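Geranylgeranyl pyrophosphate synthetase (PDB 1WY0) probably catalyses the condensation of isopentenyl pyrophosphate with allylic pyrophosphates to build geranylgeranyl pyrophosphate, a C20 isoprenoid precursor. Local coordinates at residues Q153-E158 / Y170-S175; S163-E168 / G241-I246; A317-P322 / D329-A334; E6-I11 / A334-E339. All coordinates share one frame; numbering follows the deposited sequence.

Interaction 1: Q153-E158 / Y170-S175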
# COMPACT_ATOMS: atom_id res chain seq x y z
N GLN A 153 0.19 3.23 13.32
CA GLN A 153 0.73 4.46 12.78
C GLN A 153 -0.35 5.55 12.80
O GLN A 153 -0.04 6.72 13.02
CB GLN A 153 1.25 4.22 11.35
CG GLN A 153 1.76 5.47 10.65
CD GLN A 153 2.90 6.17 11.39
OE1 GLN A 153 3.29 5.75 12.48
NE2 GLN A 153 3.43 7.23 10.80
N ALA A 154 -1.60 5.17 12.60
CA ALA A 154 -2.71 6.13 12.63
C ALA A 154 -2.82 6.74 14.03
O ALA A 154 -2.91 7.96 14.19
CB ALA A 154 -4.01 5.45 12.27
N ARG A 155 -2.81 5.89 15.05
CA ARG A 155 -2.89 6.39 16.42
C ARG A 155 -1.69 7.28 16.70
O ARG A 155 -1.79 8.24 17.45
CB ARG A 155 -2.89 5.23 17.41
CG ARG A 155 -4.03 4.26 17.24
CD ARG A 155 -4.14 3.41 18.48
NE ARG A 155 -4.25 2.00 18.16
CZ ARG A 155 -5.39 1.32 18.07
NH1 ARG A 155 -6.55 1.92 18.28
NH2 ARG A 155 -5.36 0.03 17.76
N ASP A 156 -0.56 6.96 16.08
CA ASP A 156 0.64 7.75 16.30
C ASP A 156 0.46 9.14 15.69
O ASP A 156 0.96 10.13 16.23
CB ASP A 156 1.87 7.06 15.71
CG ASP A 156 3.17 7.58 16.31
OD1 ASP A 156 3.17 7.94 17.51
OD2 ASP A 156 4.20 7.61 15.60
N LEU A 157 -0.28 9.22 14.58
CA LEU A 157 -0.53 10.51 13.95
C LEU A 157 -1.47 11.34 14.83
O LEU A 157 -1.25 12.53 15.01
CB LEU A 157 -1.16 10.35 12.57
CG LEU A 157 -0.28 9.88 11.42
CD1 LEU A 157 -1.10 9.78 10.15
CD2 LEU A 157 0.87 10.85 11.25
N GLU A 158 -2.50 10.72 15.37
CA GLU A 158 -3.45 11.44 16.23
C GLU A 158 -2.76 12.10 17.42
O GLU A 158 -3.17 13.17 17.85
CB GLU A 158 -4.56 10.49 16.73
CG GLU A 158 -5.55 10.06 15.64
CD GLU A 158 -6.61 11.11 15.32
OE1 GLU A 158 -7.67 11.10 15.98
OE2 GLU A 158 -6.38 11.95 14.42
N TYR A 170 0.22 5.09 24.60
CA TYR A 170 1.45 4.81 23.87
C TYR A 170 1.65 3.30 23.67
O TYR A 170 1.94 2.83 22.58
CB TYR A 170 2.62 5.39 24.65
CG TYR A 170 3.90 4.81 24.15
CD1 TYR A 170 4.54 5.37 23.05
CD2 TYR A 170 4.46 3.69 24.78
CE1 TYR A 170 5.72 4.82 22.58
CE2 TYR A 170 5.64 3.14 24.31
CZ TYR A 170 6.27 3.70 23.21
OH TYR A 170 7.45 3.17 22.74
N MET A 171 1.45 2.45 24.67
CA MET A 171 1.60 1.01 24.49
C MET A 171 0.64 0.40 23.47
O MET A 171 0.97 -0.58 22.82
CB MET A 171 1.44 0.28 25.83
CG MET A 171 2.61 0.43 26.78
SD MET A 171 4.23 0.21 26.02
CE MET A 171 4.24 -1.58 25.76
N GLU A 172 -0.55 0.97 23.32
CA GLU A 172 -1.49 0.41 22.36
C GLU A 172 -1.00 0.75 20.94
O GLU A 172 -1.19 -0.02 20.00
CB GLU A 172 -2.89 0.96 22.60
CG GLU A 172 -3.92 0.48 21.61
CD GLU A 172 -5.28 1.12 21.81
OE1 GLU A 172 -5.31 2.32 22.15
OE2 GLU A 172 -6.31 0.44 21.60
N MET A 173 -0.35 1.90 20.83
CA MET A 173 0.17 2.39 19.56
C MET A 173 1.42 1.62 19.15
O MET A 173 1.49 1.06 18.05
CB MET A 173 0.48 3.88 19.70
CG MET A 173 1.14 4.55 18.49
SD MET A 173 2.91 4.19 18.28
CE MET A 173 3.66 5.33 19.46
N ILE A 174 2.40 1.56 20.05
CA ILE A 174 3.64 0.88 19.68
C ILE A 174 3.42 -0.60 19.40
O ILE A 174 4.10 -1.23 18.61
CB ILE A 174 4.64 1.05 20.84
CG1 ILE A 174 6.06 0.74 20.36
CG2 ILE A 174 4.30 0.06 21.96
CD1 ILE A 174 6.56 1.78 19.35
N SER A 175 2.44 -1.17 20.13
CA SER A 175 2.15 -2.59 19.95
C SER A 175 1.85 -2.93 18.49
O SER A 175 2.19 -3.99 17.98
CB SER A 175 0.93 -2.94 20.82
OG SER A 175 0.56 -4.30 20.59
O HOH W 1 -2.05 -0.02 17.36
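Arg-155 and Glu-172 lie flat upon one another: the carboxylate carbon CD of Glu-172 sits 3.7 Å above the centre of the Arg-155 guanidinium, with the planes 4° apart. From Arg-155 NH1 to Glu-172 OE2 is 3.6 Å, a long salt bridge with the oxygen well out of the guanidinium plane, so charge, not a directed N-H, joins them. The guanidinium edge instead holds an in-plane water that accepts from Arg-155 NE at 3.1 Å and donates to Glu-172 O at 2.8 Å. Arg-155 also packs on Pro-31 of the second subunit, with a long, weak ion pair to Asp-30 of that subunit. With an alanine in place of Arg-155, Glu-172 would probably lose its stacked charge and the water its link between the helices. Helices 132-159 and 167-193 meet here within the all-helical prenyl synthase fold, local axes 8.5 Å apart and N-to-C directions 139° apart, closer to antiparallel than to parallel. Beside the ion pair, Met-173 bends at chi2 and chi3, bringing CE to 3.3 Å from Asp-156 OD1. Asp-156 OD2 forms a salt bridge with Lys-177, which also donates to Gln-153. Gln-153 packs on Asp-86 and Asp-90 of DDIMD, matching the family's first aspartate-rich motif.

Interaction 2: S163-E168 / G241-I246; sequences STVTIE and GKKTLI
Val-165 holds CG1 anti to its carbonyl carbon (chi1 -70°), and in that rotamer both methyls straddle CG of Lys-243, whose chain bends at chi2 (72°) and then runs extended. The pinch is tight: Lys-243 CG lies 3.5 Å from Val-165 CG1 and nearly as close to CG2. Beyond it the lysine passes along the 163-168 backbone, with CE 3.7 Å from Ser-163 O, and its NZ donates to the carbonyl of Lys-162. The two segments run in parallel, each leading into a helix through a threonine N-cap. Thr-166 OG1 accepts from Glu-169 N, while Thr-244 OG1 accepts from Val-247 N and weakly from Ile-246 N. Gly-241, with positive phi, is the C-prime residue of the Schellman motif that closes helix 236-240, so segment 241-246 bridges one helix end and the next helix start. At the first turns of helices 167-193 and 245-253, Ile-167 touches Leu-245 through CG2, 3.9 Å from Leu-245 CD1. Tyr-302 of helix 299-315 packs on both of these side chains, and Phe-159, at the end of helix 132-159, packs on Val-165 and Lys-243. Glu-252, near the far end of helix 245-253, accepts from Ile-167 N through OE1.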
# COMPACT_ATOMS: atom_id res chain seq x y z
N SER A 163 -0.91 17.47 23.32
CA SER A 163 0.37 17.56 24.01
C SER A 163 0.77 16.36 24.86
O SER A 163 1.94 15.97 24.84
CB SER A 163 0.41 18.82 24.87
OG SER A 163 0.32 19.98 24.08
N THR A 164 -0.17 15.77 25.60
CA THR A 164 0.15 14.63 26.46
C THR A 164 -0.52 13.32 26.03
O THR A 164 -1.50 13.33 25.30
CB THR A 164 -0.25 14.89 27.95
OG1 THR A 164 -1.68 14.93 28.08
CG2 THR A 164 0.32 16.22 28.43
N VAL A 165 0.05 12.20 26.48
CA VAL A 165 -0.47 10.87 26.18
C VAL A 165 -0.33 10.04 27.44
O VAL A 165 0.43 10.40 28.33
CB VAL A 165 0.34 10.13 25.07
CG1 VAL A 165 0.13 10.79 23.71
CG2 VAL A 165 1.82 10.13 25.43
N THR A 166 -1.04 8.92 27.50
CA THR A 166 -0.98 8.05 28.66
C THR A 166 -0.12 6.83 28.34
O THR A 166 0.12 6.53 27.18
CB THR A 166 -2.38 7.55 29.08
OG1 THR A 166 -2.83 6.54 28.16
CG2 THR A 166 -3.38 8.71 29.07
N ILE A 167 0.34 6.14 29.38
CA ILE A 167 1.16 4.96 29.18
C ILE A 167 0.35 3.97 28.35
O ILE A 167 0.89 3.29 27.48
CB ILE A 167 1.53 4.30 30.53
CG1 ILE A 167 2.56 5.16 31.27
CG2 ILE A 167 2.06 2.90 30.30
CD1 ILE A 167 2.86 4.68 32.68
N GLU A 168 -0.95 3.91 28.63
CA GLU A 168 -1.84 2.99 27.93
C GLU A 168 -1.98 3.35 26.45
O GLU A 168 -2.06 2.46 25.60
CB GLU A 168 -3.22 3.01 28.58
CG GLU A 168 -4.20 2.09 27.90
CD GLU A 168 -5.61 2.36 28.30
OE1 GLU A 168 -5.93 2.17 29.50
OE2 GLU A 168 -6.40 2.79 27.41
N GLY A 241 9.63 16.27 20.12
CA GLY A 241 8.35 16.07 20.78
C GLY A 241 7.80 14.69 20.44
O GLY A 241 6.63 14.52 20.13
N LYS A 242 8.63 13.65 20.47
CA LYS A 242 8.17 12.31 20.14
C LYS A 242 7.51 11.65 21.35
O LYS A 242 8.02 11.75 22.46
CB LYS A 242 9.35 11.46 19.68
CG LYS A 242 8.98 10.13 19.10
CD LYS A 242 10.18 9.19 19.10
CE LYS A 242 9.88 7.91 18.37
NZ LYS A 242 11.00 6.93 18.56
N LYS A 243 6.38 10.99 21.13
CA LYS A 243 5.66 10.30 22.20
C LYS A 243 6.27 8.92 22.45
O LYS A 243 6.06 7.99 21.67
CB LYS A 243 4.18 10.14 21.86
CG LYS A 243 3.29 11.28 22.33
CD LYS A 243 3.50 12.54 21.52
CE LYS A 243 2.62 13.66 22.03
NZ LYS A 243 2.71 14.84 21.16
N THR A 244 7.02 8.81 23.53
CA THR A 244 7.66 7.55 23.89
C THR A 244 7.06 7.10 25.23
O THR A 244 6.26 7.81 25.82
CB THR A 244 9.16 7.73 24.07
OG1 THR A 244 9.41 8.39 25.32
CG2 THR A 244 9.73 8.58 22.94
N LEU A 245 7.46 5.92 25.70
CA LEU A 245 6.96 5.42 26.98
C LEU A 245 7.51 6.26 28.12
O LEU A 245 6.88 6.37 29.17
CB LEU A 245 7.38 3.96 27.18
CG LEU A 245 7.06 3.38 28.56
CD1 LEU A 245 5.60 3.63 28.92
CD2 LEU A 245 7.37 1.89 28.55
N ILE A 246 8.69 6.84 27.91
CA ILE A 246 9.33 7.68 28.91
C ILE A 246 8.52 8.95 29.14
O ILE A 246 8.28 9.36 30.27
CB ILE A 246 10.76 8.06 28.45
CG1 ILE A 246 11.57 6.79 28.19
CG2 ILE A 246 11.44 8.93 29.50
CD1 ILE A 246 12.84 7.01 27.40

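Interaction 3: A317-P322 / D329-A334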
# COMPACT_ATOMS: atom_id res chain seq x y z
N ALA A 317 9.67 -17.47 27.50
CA ALA A 317 8.52 -18.03 26.80
C ALA A 317 9.01 -19.00 25.74
O ALA A 317 8.24 -19.79 25.21
CB ALA A 317 7.70 -16.92 26.16
N LEU A 318 10.30 -18.92 25.43
CA LEU A 318 10.91 -19.81 24.45
C LEU A 318 11.40 -21.09 25.12
O LEU A 318 11.81 -22.06 24.50
CB LEU A 318 12.10 -19.08 23.80
CG LEU A 318 11.67 -18.07 22.72
CD1 LEU A 318 12.86 -17.58 21.89
CD2 LEU A 318 10.67 -18.65 21.73
N ARG A 319 11.37 -21.04 26.47
CA ARG A 319 11.70 -22.21 27.27
C ARG A 319 10.97 -23.46 26.78
O ARG A 319 11.44 -24.58 26.88
CB ARG A 319 11.20 -21.89 28.68
CG ARG A 319 12.25 -22.09 29.76
CD ARG A 319 12.20 -20.96 30.79
NE ARG A 319 13.54 -20.68 31.31
CZ ARG A 319 14.35 -19.91 30.56
NH1 ARG A 319 13.92 -19.42 29.41
NH2 ARG A 319 15.59 -19.66 30.98
N ILE A 320 9.76 -23.21 26.26
CA ILE A 320 8.88 -24.30 25.86
C ILE A 320 9.45 -25.10 24.67
O ILE A 320 9.15 -26.28 24.48
CB ILE A 320 7.54 -23.68 25.47
CG1 ILE A 320 6.88 -23.05 26.71
CG2 ILE A 320 6.60 -24.76 24.91
CD1 ILE A 320 6.67 -24.06 27.83
N LEU A 321 10.24 -24.40 23.84
CA LEU A 321 10.85 -25.05 22.69
C LEU A 321 12.09 -25.84 23.09
O LEU A 321 12.69 -25.61 24.13
CB LEU A 321 11.23 -23.97 21.68
CG LEU A 321 10.06 -23.56 20.80
CD1 LEU A 321 9.01 -22.75 21.56
CD2 LEU A 321 10.49 -22.69 19.61
N PRO A 322 12.49 -26.80 22.23
CA PRO A 322 13.66 -27.61 22.51
C PRO A 322 14.94 -26.77 22.46
O PRO A 322 14.97 -25.66 21.96
CB PRO A 322 13.73 -28.73 21.48
CG PRO A 322 12.38 -28.81 20.78
CD PRO A 322 11.71 -27.41 21.17
N ASP A 329 20.07 -18.33 19.27
CA ASP A 329 20.15 -17.03 18.62
C ASP A 329 18.97 -16.14 18.98
O ASP A 329 19.14 -14.94 19.19
CB ASP A 329 20.24 -17.21 17.10
CG ASP A 329 21.51 -17.92 16.67
OD1 ASP A 329 22.58 -17.63 17.25
OD2 ASP A 329 21.45 -18.76 15.75
N LEU A 330 17.77 -16.71 19.05
CA LEU A 330 16.58 -15.94 19.40
C LEU A 330 16.68 -15.41 20.81
O LEU A 330 16.10 -14.38 21.14
CB LEU A 330 15.32 -16.80 19.26
CG LEU A 330 14.90 -17.26 17.86
CD1 LEU A 330 13.56 -17.98 17.94
CD2 LEU A 330 14.80 -16.06 16.92
N GLU A 331 17.41 -16.12 21.67
CA GLU A 331 17.58 -15.67 23.04
C GLU A 331 18.66 -14.61 23.09
O GLU A 331 18.55 -13.62 23.80
CB GLU A 331 17.95 -16.83 23.96
CG GLU A 331 16.75 -17.61 24.48
CD GLU A 331 17.14 -18.66 25.51
OE1 GLU A 331 18.33 -19.07 25.53
OE2 GLU A 331 16.26 -19.09 26.28
N LEU A 332 19.72 -14.83 22.33
CA LEU A 332 20.81 -13.87 22.29
C LEU A 332 20.34 -12.54 21.70
O LEU A 332 20.60 -11.48 22.26
CB LEU A 332 21.99 -14.43 21.48
CG LEU A 332 22.86 -15.48 22.18
CD1 LEU A 332 24.07 -15.84 21.32
CD2 LEU A 332 23.33 -14.93 23.52
N LEU A 333 19.64 -12.61 20.57
CA LEU A 333 19.13 -11.42 19.90
C LEU A 333 18.30 -10.60 20.87
O LEU A 333 18.53 -9.40 21.06
CB LEU A 333 18.29 -11.81 18.69
CG LEU A 333 17.68 -10.71 17.84
CD1 LEU A 333 18.77 -9.86 17.18
CD2 LEU A 333 16.80 -11.35 16.78
N ALA A 334 17.32 -11.25 21.50
CA ALA A 334 16.46 -10.56 22.45
C ALA A 334 17.29 -9.91 23.55
O ALA A 334 16.99 -8.80 23.99
CB ALA A 334 15.47 -11.53 23.06
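Leu-318 pushes its CD1 methyl against the base of Leu-330, 3.7 Å from Leu-330 CB and 4.0 Å from Leu-330 CD1. The two side chains cross at about a right angle, so the touch is made by one methyl branch and not along the length of either chain. In Leu-318, chi1 (-79°) and an extended chi2 (-168°) send CD1 to Leu-330. Both leucines are buried: Leu-203 and Trp-206 of helix 197-224 pack on Leu-318, Thr-56 and Ser-57 on Leu-330. Next to this apolar touch, Arg-319 starts off away from helix 325-336 but bends at chi2 and chi3, bringing NH1 to 3.9 Å from Glu-331 OE2. That long salt bridge meets the guanidinium obliquely, its plane and that of the carboxylate 35° apart. Segment 317-322 carries the chain out of helix 299-315 and back toward helix 325-336, in the loop between two successive helices. Within it Leu-321 N bonds to Leu-318 O at 2.9 Å, and Leu-321 O accepts from Arg-327 in the returning helix. With no hydrogen bond between the two segments and the Arg-319 end exposed, the leucine packing is likely to count for more here than the loosely matched charges.

Interaction 4: E6-I11 / A334-E339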
# COMPACT_ATOMS: atom_id res chain seq x y z
N GLU A 6 29.44 -13.53 16.63
CA GLU A 6 29.09 -14.73 15.87
C GLU A 6 27.60 -14.72 15.49
O GLU A 6 27.21 -15.17 14.42
CB GLU A 6 29.40 -15.95 16.72
CG GLU A 6 29.44 -17.24 15.91
CD GLU A 6 30.33 -18.25 16.60
OE1 GLU A 6 29.81 -19.11 17.29
OE2 GLU A 6 31.54 -18.15 16.43
N LEU A 7 26.76 -14.20 16.39
CA LEU A 7 25.33 -14.11 16.12
C LEU A 7 25.15 -13.23 14.89
O LEU A 7 24.41 -13.58 13.98
CB LEU A 7 24.59 -13.50 17.31
CG LEU A 7 23.15 -13.06 17.03
CD1 LEU A 7 22.32 -14.23 16.51
CD2 LEU A 7 22.54 -12.51 18.30
N PHE A 8 25.84 -12.10 14.87
CA PHE A 8 25.76 -11.19 13.74
C PHE A 8 26.37 -11.84 12.51
O PHE A 8 26.09 -11.45 11.38
CB PHE A 8 26.48 -9.88 14.04
CG PHE A 8 25.80 -9.05 15.09
CD1 PHE A 8 24.41 -9.02 15.18
CD2 PHE A 8 26.54 -8.27 15.97
CE1 PHE A 8 23.77 -8.24 16.13
CE2 PHE A 8 25.91 -7.48 16.93
CZ PHE A 8 24.52 -7.46 17.00
N ALA A 9 27.21 -12.84 12.75
CA ALA A 9 27.85 -13.56 11.66
C ALA A 9 26.79 -14.45 11.02
O ALA A 9 26.77 -14.62 9.80
CB ALA A 9 29.00 -14.41 12.21
N ARG A 10 25.92 -15.01 11.84
CA ARG A 10 24.85 -15.85 11.37
C ARG A 10 23.81 -15.00 10.68
O ARG A 10 23.39 -15.27 9.56
CB ARG A 10 24.22 -16.56 12.58
CG ARG A 10 25.13 -17.65 13.14
CD ARG A 10 24.38 -18.98 13.34
NE ARG A 10 22.94 -18.75 13.49
CZ ARG A 10 22.18 -18.87 12.39
NH1 ARG A 10 22.73 -19.19 11.23
NH2 ARG A 10 20.85 -18.71 12.48
N ILE A 11 23.39 -13.95 11.38
CA ILE A 11 22.40 -13.01 10.86
C ILE A 11 22.81 -12.55 9.47
O ILE A 11 22.02 -12.60 8.53
CB ILE A 11 22.27 -11.78 11.77
CG1 ILE A 11 21.69 -12.19 13.12
CG2 ILE A 11 21.39 -10.72 11.12
CD1 ILE A 11 21.71 -11.07 14.15
N ALA A 334 17.32 -11.25 21.50
CA ALA A 334 16.46 -10.56 22.45
C ALA A 334 17.29 -9.91 23.55
O ALA A 334 16.99 -8.80 23.99
CB ALA A 334 15.47 -11.53 23.06
N LYS A 335 18.32 -10.62 24.00
CA LYS A 335 19.17 -10.10 25.07
C LYS A 335 20.04 -8.96 24.56
O LYS A 335 20.30 -8.00 25.27
CB LYS A 335 20.03 -11.23 25.65
CG LYS A 335 20.31 -11.09 27.13
CD LYS A 335 21.30 -12.15 27.63
CE LYS A 335 21.64 -11.94 29.10
NZ LYS A 335 22.65 -12.92 29.61
N PHE A 336 20.49 -9.07 23.31
CA PHE A 336 21.31 -8.01 22.73
C PHE A 336 20.49 -6.73 22.56
O PHE A 336 20.92 -5.62 22.85
CB PHE A 336 21.79 -8.48 21.36
CG PHE A 336 22.45 -7.35 20.62
CD1 PHE A 336 23.74 -6.97 20.97
CD2 PHE A 336 21.80 -6.73 19.56
CE1 PHE A 336 24.38 -5.96 20.25
CE2 PHE A 336 22.45 -5.73 18.85
CZ PHE A 336 23.74 -5.34 19.19
N ILE A 337 19.28 -6.93 22.03
CA ILE A 337 18.44 -5.79 21.73
C ILE A 337 18.23 -4.87 22.95
O ILE A 337 17.77 -3.75 22.83
CB ILE A 337 17.11 -6.34 21.23
CG1 ILE A 337 17.15 -6.48 19.71
CG2 ILE A 337 15.98 -5.36 21.60
CD1 ILE A 337 15.87 -7.11 19.15
N VAL A 338 18.55 -5.41 24.15
CA VAL A 338 18.32 -4.61 25.37
C VAL A 338 19.60 -4.29 26.17
O VAL A 338 19.56 -3.66 27.21
CB VAL A 338 17.32 -5.35 26.26
CG1 VAL A 338 17.96 -6.61 26.84
CG2 VAL A 338 16.88 -4.43 27.40
N GLU A 339 20.76 -4.77 25.67
CA GLU A 339 22.00 -4.54 26.40
C GLU A 339 22.93 -3.55 25.68
O GLU A 339 23.85 -2.99 26.27
CB GLU A 339 22.71 -5.88 26.59
CG GLU A 339 22.27 -6.61 27.87
CD GLU A 339 23.10 -7.86 28.03
OE1 GLU A 339 23.49 -8.44 27.03
OE2 GLU A 339 23.36 -8.25 29.17
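Phe-8 and Phe-336 reach toward each other from helices 3-25 and 325-336 across backbones that stay well apart, their CA atoms 10.5 Å from one another. The rings make a T-shaped pair: the edge of Phe-8 points into the face of Phe-336, with planes at 83° and centroids 4.8 Å apart. CZ of Phe-8 leads, standing over the Phe-336 face but displaced toward the rim, on the side of CZ and CE2. The modelled CZ-to-CZ separation is shorter than carbons allow and is doubtful, whereas the flanking atoms lie at ordinary distances: Phe-8 CE2 is 3.8 Å from Phe-336 CZ, and Phe-8 CE1 is 3.9 Å from Phe-336 CE2. Phe-336 holds CG anti to its backbone N (chi1 171°), which carries the ring out toward helix 3-25, and chi2 (76°) turns its face to the incoming edge of Phe-8. Through this pair the first long helix of the all-helical fold is joined to the last, close to both chain ends. Tyr-4, one turn earlier on helix 3-25, forms another edge-to-face pair with Phe-336, and its OH is hydrogen-bonded to Glu-339 OE1. Replacing Phe-336 by a leucine is likely to deny the Phe-8 edge its aromatic face and open a gap beside Tyr-4. Deeper between the helices, Leu-7 packs on Leu-332, and Arg-10 NE makes a salt bridge with Asp-329 OD2. Phe-52 of helix 49-57 packs against Leu-7, Arg-10 and Ile-11.

In the fold
The four contacts form two pairs, each close together. Interactions 1 and 2, with centres 10 Å apart, share helix 167-193 and touch through Tyr-170, whose ring packs on Lys-243, Thr-244 and Leu-245; their segments alternate along the chain. Interactions 3 and 4, centres 12 Å apart, share helix 325-336 and Ala-334. Between the pairs, centres lie 27 to 30 Å apart, and interactions 1 and 4 fall on opposite sides of the chain's centre. Interaction 4 joins the two ends of the chain and encloses the other three in sequence. Helix 197-224 connects the regions, packing on Tyr-170, Leu-245, Leu-318 and Ala-334, so one helical body spans both.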